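Hypothetical protein Atu0492 (Agrobacterium tumefaciens, PDB 2GMY) is of unknown function but, as a member of the AhpD-like carboxymuconolactone decarboxylase family, is a putative antioxidant defence protein. Local coordinates at residues L89-A94 / V121-A126; H36-R41 / G128-W133; A42-G47 / N70-W75. One frame throughout, in Å; residues are numbered along the deposited sequence.

From the N terminus, the first segments met are 36-41 on helix 32-45 and 42-47, which takes in the end of that helix and the turn after it. Contact 3 closes first, when the chain has passed through helices 49-61 and 66-70 and segment 70-75 returns to the end of helix 32-45. Contact 1 opens later, on helix 83-96, and closes a second loop when helix 117-139 packs against it; contacts 3 and 1 therefore stand in series. Contact 2, between 36-41 and 128-133, spans both of these loops. Asp93 of contact 1 forms a salt bridge with Arg41 and a probable hydrogen bond with Trp75, which tie helices 32-45 and 83-96 and the loop 70-75 to one another.

Contact 1. Residues L89-A94 / V121-A126; sequences LGWVDA and VKITVA
Trp91 and Thr124 supply the polar part of this helix-to-helix contact. The indole NE1 donates to Thr124 OG1 at 3.0 Å, with an N-H...O angle of 172°, and the oxygen sits at the ring edge, only 5° out of its plane, so the bond is nearly straight and lies in the ring plane. Thr124 OG1 is also hydrogen-bonded to Ile120 O, one turn earlier in helix 117-139. A threonine suits the place because its hydroxyl can serve the indole and its own helix at once.

The apolar part is small. Ile123 CG2 comes to the same edge of the indole, 3.9 Å from Trp91 CD1, next to the hydroxyl. Trp91 reaches both partners because its CG is anti to the backbone N (chi1 -170°), which carries the ring across the gap between helices 83-96 and 117-139. Phe108 meets the ring from elsewhere in the chain, and Gly139 of the second subunit also packs on Trp91.

All three residues are buried, so an indole N-H here needs a partner within the protein. Thr124 provides it, and the straight bond probably helps fix the rotation of the ring, together with the packing of Ile123 and Phe108.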
loop_
_atom_site.group_PDB
_atom_site.type_symbol
_atom_site.label_atom_id
_atom_site.label_comp_id
_atom_site.label_asym_id
_atom_site.label_seq_id
_atom_site.Cartn_x
_atom_site.Cartn_y
_atom_site.Cartn_z
ATOM N N LEU A 89 -4.877 -1.959 21.664
ATOM C CA LEU A 89 -4.560 -1.105 20.500
ATOM C C LEU A 89 -4.109 -1.932 19.289
ATOM O O LEU A 89 -4.530 -1.675 18.156
ATOM C CB LEU A 89 -3.495 -0.072 20.875
ATOM C CG LEU A 89 -4.026 1.086 21.720
ATOM C CD1 LEU A 89 -2.914 1.753 22.518
ATOM C CD2 LEU A 89 -4.777 2.106 20.849
ATOM N N GLY A 90 -3.271 -2.939 19.527
ATOM C CA GLY A 90 -2.833 -3.832 18.436
ATOM C C GLY A 90 -4.008 -4.489 17.728
ATOM O O GLY A 90 -4.018 -4.638 16.486
ATOM N N TRP A 91 -5.021 -4.864 18.513
ATOM C CA TRP A 91 -6.202 -5.522 17.967
ATOM C C TRP A 91 -7.113 -4.517 17.276
ATOM O O TRP A 91 -7.651 -4.793 16.189
ATOM C CB TRP A 91 -6.952 -6.236 19.080
ATOM C CG TRP A 91 -8.053 -7.144 18.633
ATOM C CD1 TRP A 91 -9.385 -7.031 18.948
ATOM C CD2 TRP A 91 -7.938 -8.328 17.825
ATOM N NE1 TRP A 91 -10.098 -8.066 18.396
ATOM C CE2 TRP A 91 -9.240 -8.876 17.699
ATOM C CE3 TRP A 91 -6.869 -8.979 17.202
ATOM C CZ2 TRP A 91 -9.499 -10.043 16.965
ATOM C CZ3 TRP A 91 -7.128 -10.154 16.474
ATOM C CH2 TRP A 91 -8.434 -10.667 16.373
ATOM N N VAL A 92 -7.299 -3.352 17.896
ATOM C CA VAL A 92 -8.054 -2.296 17.217
ATOM C C VAL A 92 -7.460 -2.009 15.834
ATOM O O VAL A 92 -8.189 -1.938 14.837
ATOM C CB VAL A 92 -8.131 -1.016 18.065
ATOM C CG1 VAL A 92 -8.755 0.134 17.271
ATOM C CG2 VAL A 92 -8.929 -1.285 19.328
ATOM N N ASP A 93 -6.141 -1.853 15.776
ATOM C CA ASP A 93 -5.469 -1.604 14.504
ATOM C C ASP A 93 -5.682 -2.757 13.507
ATOM O O ASP A 93 -6.093 -2.522 12.358
ATOM C CB ASP A 93 -3.977 -1.388 14.750
ATOM C CG ASP A 93 -3.680 -0.038 15.381
ATOM O OD1 ASP A 93 -4.615 0.620 15.883
ATOM O OD2 ASP A 93 -2.495 0.362 15.369
ATOM N N ALA A 94 -5.425 -3.989 13.947
ATOM C CA ALA A 94 -5.486 -5.151 13.043
ATOM C C ALA A 94 -6.887 -5.356 12.474
ATOM O O ALA A 94 -7.065 -5.658 11.282
ATOM C CB ALA A 94 -5.005 -6.426 13.764
ATOM N N VAL A 121 -15.047 -10.705 22.648
ATOM C CA VAL A 121 -16.228 -10.552 21.802
ATOM C C VAL A 121 -16.799 -9.149 21.943
ATOM O O VAL A 121 -17.116 -8.497 20.938
ATOM C CB VAL A 121 -17.291 -11.639 22.086
ATOM C CG1 VAL A 121 -18.516 -11.433 21.188
ATOM C CG2 VAL A 121 -16.691 -13.010 21.842
ATOM N N LYS A 122 -16.924 -8.672 23.185
ATOM C CA LYS A 122 -17.405 -7.293 23.435
ATOM C C LYS A 122 -16.514 -6.258 22.736
ATOM O O LYS A 122 -16.992 -5.346 22.066
ATOM C CB LYS A 122 -17.463 -7.005 24.939
ATOM C CG LYS A 122 -18.451 -7.886 25.687
ATOM C CD LYS A 122 -18.426 -7.570 27.170
ATOM C CE LYS A 122 -19.481 -8.381 27.897
ATOM N NZ LYS A 122 -19.383 -8.111 29.355
ATOM N N ILE A 123 -15.204 -6.426 22.889
ATOM C CA ILE A 123 -14.229 -5.550 22.232
ATOM C C ILE A 123 -14.403 -5.534 20.716
ATOM O O ILE A 123 -14.398 -4.461 20.088
ATOM C CB ILE A 123 -12.805 -6.011 22.585
ATOM C CG1 ILE A 123 -12.472 -5.614 24.020
ATOM C CG2 ILE A 123 -11.745 -5.425 21.624
ATOM C CD1 ILE A 123 -11.337 -6.440 24.594
ATOM N N THR A 124 -14.549 -6.723 20.128
ATOM C CA THR A 124 -14.578 -6.847 18.674
ATOM C C THR A 124 -15.886 -6.286 18.092
ATOM O O THR A 124 -15.878 -5.643 17.046
ATOM C CB THR A 124 -14.268 -8.293 18.230
ATOM O OG1 THR A 124 -13.030 -8.718 18.838
ATOM C CG2 THR A 124 -14.122 -8.367 16.722
ATOM N N VAL A 125 -16.997 -6.483 18.790
ATOM C CA VAL A 125 -18.247 -5.824 18.392
ATOM C C VAL A 125 -18.101 -4.297 18.508
ATOM O O VAL A 125 -18.560 -3.556 17.636
ATOM C CB VAL A 125 -19.428 -6.338 19.257
ATOM C CG1 VAL A 125 -20.686 -5.517 19.018
ATOM C CG2 VAL A 125 -19.689 -7.829 18.960
ATOM N N ALA A 126 -17.455 -3.825 19.575
ATOM C CA ALA A 126 -17.211 -2.389 19.742
ATOM C C ALA A 126 -16.370 -1.838 18.564
ATOM O O ALA A 126 -16.662 -0.766 18.030
ATOM C CB ALA A 126 -16.524 -2.121 21.074
#

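Contact 2. Residues H36-R41 / G128-W133; sequences HLIKLR and GAINTW
Lys39 and Ile130 mark the closest approach of the two helical segments, their CA atoms 5.7 Å apart, which brings the side chain of Ile130 onto the backbone of helix 32-45. Ile130 supplies about half of the buried surface. Its CG1 lies 3.6 Å from Lys39 O and 3.9 Å from Lys39 CA, so one branch rests on the main chain. CG1 is anti to the backbone N (chi1 -175°), an arrangement that places CG2 between the backbone N and the carbonyl carbon. From there CG2 of Ile130 meets both the carbonyl O and the CG2 methyl of Ile38, each 4.1 Å away, and the two side chains cross at a slant. A branched residue suits this place, since CG1 lies on the carbonyl of Lys39 while CG2 turns to Ile38.

Lys39 adds its aliphatic stem, with CG 4.3 Å from CB of Ile130. The rest of the chain runs on in an extended form, and its ammonium leaves the contact to make a salt bridge with Glu22 of helix 12-26. Lysine thus gives a methylene surface to the packing and a charge to a neighbouring helix. Lys39 O, beside which Ile130 packs, accepts a hydrogen bond from Ser43 OG.

This is helix-helix packing at the heart of the all-helical AhpD-like fold, between helices 32-45 and 117-139, its centre about 2 Å from that of the chain. Helix 49-61 reaches it through His55, which touches both Lys39 and Ile130, and helix 83-96 closes on Ile38 through Val92.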
loop_
_atom_site.group_PDB
_atom_site.type_symbol
_atom_site.label_atom_id
_atom_site.label_comp_id
_atom_site.label_asym_id
_atom_site.label_seq_id
_atom_site.Cartn_x
_atom_site.Cartn_y
_atom_site.Cartn_z
ATOM N N HIS A 36 -13.495 4.021 25.198
ATOM C CA HIS A 36 -12.910 5.265 24.681
ATOM C C HIS A 36 -11.727 5.005 23.755
ATOM O O HIS A 36 -11.618 5.594 22.680
ATOM C CB HIS A 36 -12.426 6.150 25.826
ATOM C CG HIS A 36 -13.529 6.672 26.684
ATOM N ND1 HIS A 36 -14.711 7.146 26.159
ATOM C CD2 HIS A 36 -13.621 6.822 28.027
ATOM C CE1 HIS A 36 -15.489 7.560 27.146
ATOM N NE2 HIS A 36 -14.852 7.372 28.288
ATOM N N LEU A 37 -10.840 4.127 24.191
ATOM C CA LEU A 37 -9.645 3.773 23.425
ATOM C C LEU A 37 -10.011 3.181 22.067
ATOM O O LEU A 37 -9.436 3.551 21.036
ATOM C CB LEU A 37 -8.829 2.770 24.244
ATOM C CG LEU A 37 -7.522 2.276 23.633
ATOM C CD1 LEU A 37 -6.596 1.854 24.753
ATOM C CD2 LEU A 37 -7.750 1.140 22.614
ATOM N N ILE A 38 -10.933 2.222 22.073
ATOM C CA ILE A 38 -11.383 1.591 20.827
ATOM C C ILE A 38 -11.949 2.642 19.866
ATOM O O ILE A 38 -11.596 2.665 18.673
ATOM C CB ILE A 38 -12.453 0.508 21.117
ATOM C CG1 ILE A 38 -11.815 -0.711 21.772
ATOM C CG2 ILE A 38 -13.206 0.148 19.833
ATOM C CD1 ILE A 38 -12.841 -1.603 22.504
ATOM N N LYS A 39 -12.821 3.507 20.382
ATOM C CA LYS A 39 -13.493 4.489 19.527
ATOM C C LYS A 39 -12.528 5.526 18.982
ATOM O O LYS A 39 -12.581 5.873 17.797
ATOM C CB LYS A 39 -14.628 5.182 20.274
ATOM C CG LYS A 39 -15.829 4.274 20.503
ATOM C CD LYS A 39 -16.849 4.989 21.375
ATOM C CE LYS A 39 -18.126 4.205 21.443
ATOM N NZ LYS A 39 -19.224 5.106 21.879
ATOM N N LEU A 40 -11.636 6.017 19.839
ATOM C CA LEU A 40 -10.711 7.071 19.422
ATOM C C LEU A 40 -9.708 6.518 18.420
ATOM O O LEU A 40 -9.496 7.103 17.350
ATOM C CB LEU A 40 -10.008 7.696 20.634
ATOM C CG LEU A 40 -8.985 8.799 20.327
ATOM C CD1 LEU A 40 -9.592 9.935 19.497
ATOM C CD2 LEU A 40 -8.426 9.319 21.629
ATOM N N ARG A 41 -9.116 5.376 18.739
ATOM C CA ARG A 41 -8.086 4.822 17.844
ATOM C C ARG A 41 -8.632 4.457 16.461
ATOM O O ARG A 41 -8.040 4.844 15.439
ATOM C CB ARG A 41 -7.366 3.625 18.478
ATOM C CG ARG A 41 -6.299 3.001 17.576
ATOM C CD ARG A 41 -5.183 3.974 17.190
ATOM N NE ARG A 41 -4.330 3.318 16.195
ATOM C CZ ARG A 41 -3.419 3.944 15.460
ATOM N NH1 ARG A 41 -3.205 5.256 15.620
ATOM N NH2 ARG A 41 -2.714 3.248 14.571
ATOM N N GLY A 128 -16.292 -3.111 15.574
ATOM C CA GLY A 128 -17.230 -3.107 14.441
ATOM C C GLY A 128 -18.137 -1.881 14.476
ATOM O O GLY A 128 -18.331 -1.212 13.439
ATOM N N ALA A 129 -18.684 -1.580 15.659
ATOM C CA ALA A 129 -19.598 -0.451 15.822
ATOM C C ALA A 129 -18.952 0.887 15.440
ATOM O O ALA A 129 -19.529 1.658 14.671
ATOM C CB ALA A 129 -20.160 -0.407 17.240
ATOM N N ILE A 130 -17.745 1.161 15.933
ATOM C CA ILE A 130 -17.126 2.445 15.593
ATOM C C ILE A 130 -16.781 2.464 14.108
ATOM O O ILE A 130 -16.894 3.493 13.454
ATOM C CB ILE A 130 -15.909 2.795 16.498
ATOM C CG1 ILE A 130 -15.376 4.202 16.174
ATOM C CG2 ILE A 130 -14.850 1.712 16.442
ATOM C CD1 ILE A 130 -16.422 5.337 16.370
ATOM N N ASN A 131 -16.407 1.307 13.563
ATOM C CA ASN A 131 -16.102 1.251 12.138
ATOM C C ASN A 131 -17.329 1.595 11.274
ATOM O O ASN A 131 -17.197 2.156 10.180
ATOM C CB ASN A 131 -15.497 -0.103 11.765
ATOM C CG ASN A 131 -13.989 -0.075 11.846
ATOM O OD1 ASN A 131 -13.308 0.297 10.888
ATOM N ND2 ASN A 131 -13.453 -0.428 13.010
ATOM N N THR A 132 -18.518 1.282 11.796
ATOM C CA THR A 132 -19.768 1.658 11.145
ATOM C C THR A 132 -19.998 3.172 11.263
ATOM O O THR A 132 -20.252 3.845 10.257
ATOM C CB THR A 132 -20.943 0.838 11.699
ATOM O OG1 THR A 132 -20.796 -0.523 11.252
ATOM C CG2 THR A 132 -22.279 1.377 11.179
ATOM N N TRP A 133 -19.906 3.715 12.474
ATOM C CA TRP A 133 -20.072 5.168 12.638
ATOM C C TRP A 133 -19.076 5.945 11.773
ATOM O O TRP A 133 -19.440 6.941 11.143
ATOM C CB TRP A 133 -19.902 5.592 14.096
ATOM C CG TRP A 133 -21.038 5.240 14.994
ATOM C CD1 TRP A 133 -20.994 4.408 16.078
ATOM C CD2 TRP A 133 -22.383 5.736 14.919
ATOM N NE1 TRP A 133 -22.237 4.348 16.677
ATOM C CE2 TRP A 133 -23.105 5.152 15.984
ATOM C CE3 TRP A 133 -23.047 6.614 14.050
ATOM C CZ2 TRP A 133 -24.476 5.422 16.211
ATOM C CZ3 TRP A 133 -24.405 6.879 14.266
ATOM C CH2 TRP A 133 -25.103 6.282 15.339
#

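Contact 3. Residues A42-G47 / N70-W75; sequences ASIING and NLMSVW
At the C-terminal end of helix 32-45, which a Schellman motif at Gly47 closes within the AhpD-like fold, Ile44 packs against Met72 and Ser73 of the loop that follows helix 66-70. Positive phi (75°) suits glycine at the motif, and Gly47 N bonds back to Ile44 O, 3.1 Å away. Ile44, on this last turn, makes the whole contact from the helix side. CG1 stands beside the backbone N (chi1 -69°) and CG2 beside the carbonyl carbon; CD1 reaches the junction of Met72 and Ser73, while CG2 lies against Ser73. A branched apolar residue is well placed to span two neighbours in this way.

Met72 meets the longer arm: Ile44 CD1 lies 3.9 Å from Met72 CB, and the two side chains cross at an angle. The thioether chain then bends at chi2 and chi3, while its SD packs on Leu89 of helix 83-96, so the flexible methionine joins two helices to the loop. Ser73 offers a small side chain that lets the backbone come near. Ile44 of a neighbouring (third) subunit also packs on Ser73. Within the chain, CG2 of Ile44 stands 4.0 Å from Ser73 CB, and CD1 of Ile44 sits 3.9 Å from N of Ser73.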
loop_
_atom_site.group_PDB
_atom_site.type_symbol
_atom_site.label_atom_id
_atom_site.label_comp_id
_atom_site.label_asym_id
_atom_site.label_seq_id
_atom_site.Cartn_x
_atom_site.Cartn_y
_atom_site.Cartn_z
ATOM N N ALA A 42 -9.770 3.756 16.417
ATOM C CA ALA A 42 -10.357 3.371 15.129
ATOM C C ALA A 42 -10.716 4.611 14.314
ATOM O O ALA A 42 -10.509 4.653 13.096
ATOM C CB ALA A 42 -11.571 2.461 15.328
ATOM N N SER A 43 -11.250 5.626 14.999
ATOM C CA SER A 43 -11.611 6.871 14.314
ATOM C C SER A 43 -10.401 7.576 13.691
ATOM O O SER A 43 -10.492 8.106 12.577
ATOM C CB SER A 43 -12.354 7.808 15.270
ATOM O OG SER A 43 -13.565 7.203 15.695
ATOM N N ILE A 44 -9.272 7.568 14.397
ATOM C CA ILE A 44 -8.047 8.137 13.844
ATOM C C ILE A 44 -7.641 7.350 12.582
ATOM O O ILE A 44 -7.358 7.941 11.524
ATOM C CB ILE A 44 -6.925 8.153 14.879
ATOM C CG1 ILE A 44 -7.246 9.169 15.980
ATOM C CG2 ILE A 44 -5.593 8.523 14.230
ATOM C CD1 ILE A 44 -6.402 8.988 17.253
ATOM N N ILE A 45 -7.622 6.025 12.679
ATOM C CA ILE A 45 -7.207 5.207 11.530
ATOM C C ILE A 45 -8.075 5.511 10.325
ATOM O O ILE A 45 -7.585 5.652 9.187
ATOM C CB ILE A 45 -7.301 3.713 11.863
ATOM C CG1 ILE A 45 -6.272 3.356 12.937
ATOM C CG2 ILE A 45 -7.103 2.867 10.608
ATOM C CD1 ILE A 45 -6.431 1.955 13.492
ATOM N N ASN A 46 -9.378 5.603 10.582
ATOM C CA ASN A 46 -10.349 5.789 9.505
ATOM C C ASN A 46 -10.475 7.223 9.000
ATOM O O ASN A 46 -11.262 7.470 8.091
ATOM C CB ASN A 46 -11.708 5.250 9.913
ATOM C CG ASN A 46 -11.744 3.744 9.925
ATOM O OD1 ASN A 46 -11.028 3.086 9.155
ATOM N ND2 ASN A 46 -12.564 3.187 10.805
ATOM N N GLY A 47 -9.734 8.153 9.601
ATOM C CA GLY A 47 -9.726 9.541 9.127
ATOM C C GLY A 47 -10.997 10.306 9.493
ATOM O O GLY A 47 -11.321 11.330 8.869
ATOM N N ASN A 70 -3.728 12.565 23.008
ATOM C CA ASN A 70 -2.940 13.039 21.866
ATOM C C ASN A 70 -1.980 12.045 21.248
ATOM O O ASN A 70 -1.659 12.153 20.061
ATOM C CB ASN A 70 -2.189 14.300 22.230
ATOM C CG ASN A 70 -3.093 15.493 22.239
ATOM O OD1 ASN A 70 -3.424 16.025 23.299
ATOM N ND2 ASN A 70 -3.539 15.900 21.056
ATOM N N LEU A 71 -1.515 11.077 22.023
ATOM C CA LEU A 71 -0.542 10.138 21.499
ATOM C C LEU A 71 -1.178 8.921 20.839
ATOM O O LEU A 71 -0.493 8.046 20.349
ATOM C CB LEU A 71 0.449 9.723 22.575
ATOM C CG LEU A 71 1.524 10.764 22.898
ATOM C CD1 LEU A 71 2.138 10.408 24.177
ATOM C CD2 LEU A 71 2.574 10.792 21.826
ATOM N N MET A 72 -2.499 8.897 20.803
ATOM C CA MET A 72 -3.168 7.725 20.289
ATOM C C MET A 72 -2.921 7.521 18.812
ATOM O O MET A 72 -3.031 6.434 18.312
ATOM C CB MET A 72 -4.652 7.755 20.527
ATOM C CG MET A 72 -5.198 6.448 20.154
ATOM S SD MET A 72 -5.165 5.445 21.610
ATOM C CE MET A 72 -6.841 5.817 21.872
ATOM N N SER A 73 -2.635 8.607 18.119
ATOM C CA SER A 73 -2.399 8.539 16.698
ATOM C C SER A 73 -1.075 7.842 16.410
ATOM O O SER A 73 -0.848 7.415 15.313
ATOM C CB SER A 73 -2.398 9.940 16.091
ATOM O OG SER A 73 -1.347 10.701 16.593
ATOM N N VAL A 74 -0.227 7.732 17.427
ATOM C CA VAL A 74 1.151 7.252 17.283
ATOM C C VAL A 74 1.515 6.321 18.449
ATOM O O VAL A 74 2.646 6.282 18.925
ATOM C CB VAL A 74 2.158 8.451 17.162
ATOM C CG1 VAL A 74 1.926 9.229 15.865
ATOM C CG2 VAL A 74 2.055 9.388 18.366
ATOM N N TRP A 75 0.539 5.525 18.874
ATOM C CA TRP A 75 0.667 4.785 20.124
ATOM C C TRP A 75 1.817 3.807 20.183
ATOM O O TRP A 75 2.320 3.529 21.272
ATOM C CB TRP A 75 -0.644 4.050 20.430
ATOM C CG TRP A 75 -0.908 2.929 19.487
ATOM C CD1 TRP A 75 -1.586 2.989 18.299
ATOM C CD2 TRP A 75 -0.493 1.573 19.652
ATOM N NE1 TRP A 75 -1.629 1.730 17.714
ATOM C CE2 TRP A 75 -0.959 0.848 18.520
ATOM C CE3 TRP A 75 0.226 0.895 20.645
ATOM C CZ2 TRP A 75 -0.725 -0.513 18.358
ATOM C CZ3 TRP A 75 0.459 -0.459 20.483
ATOM C CH2 TRP A 75 -0.018 -1.155 19.355
#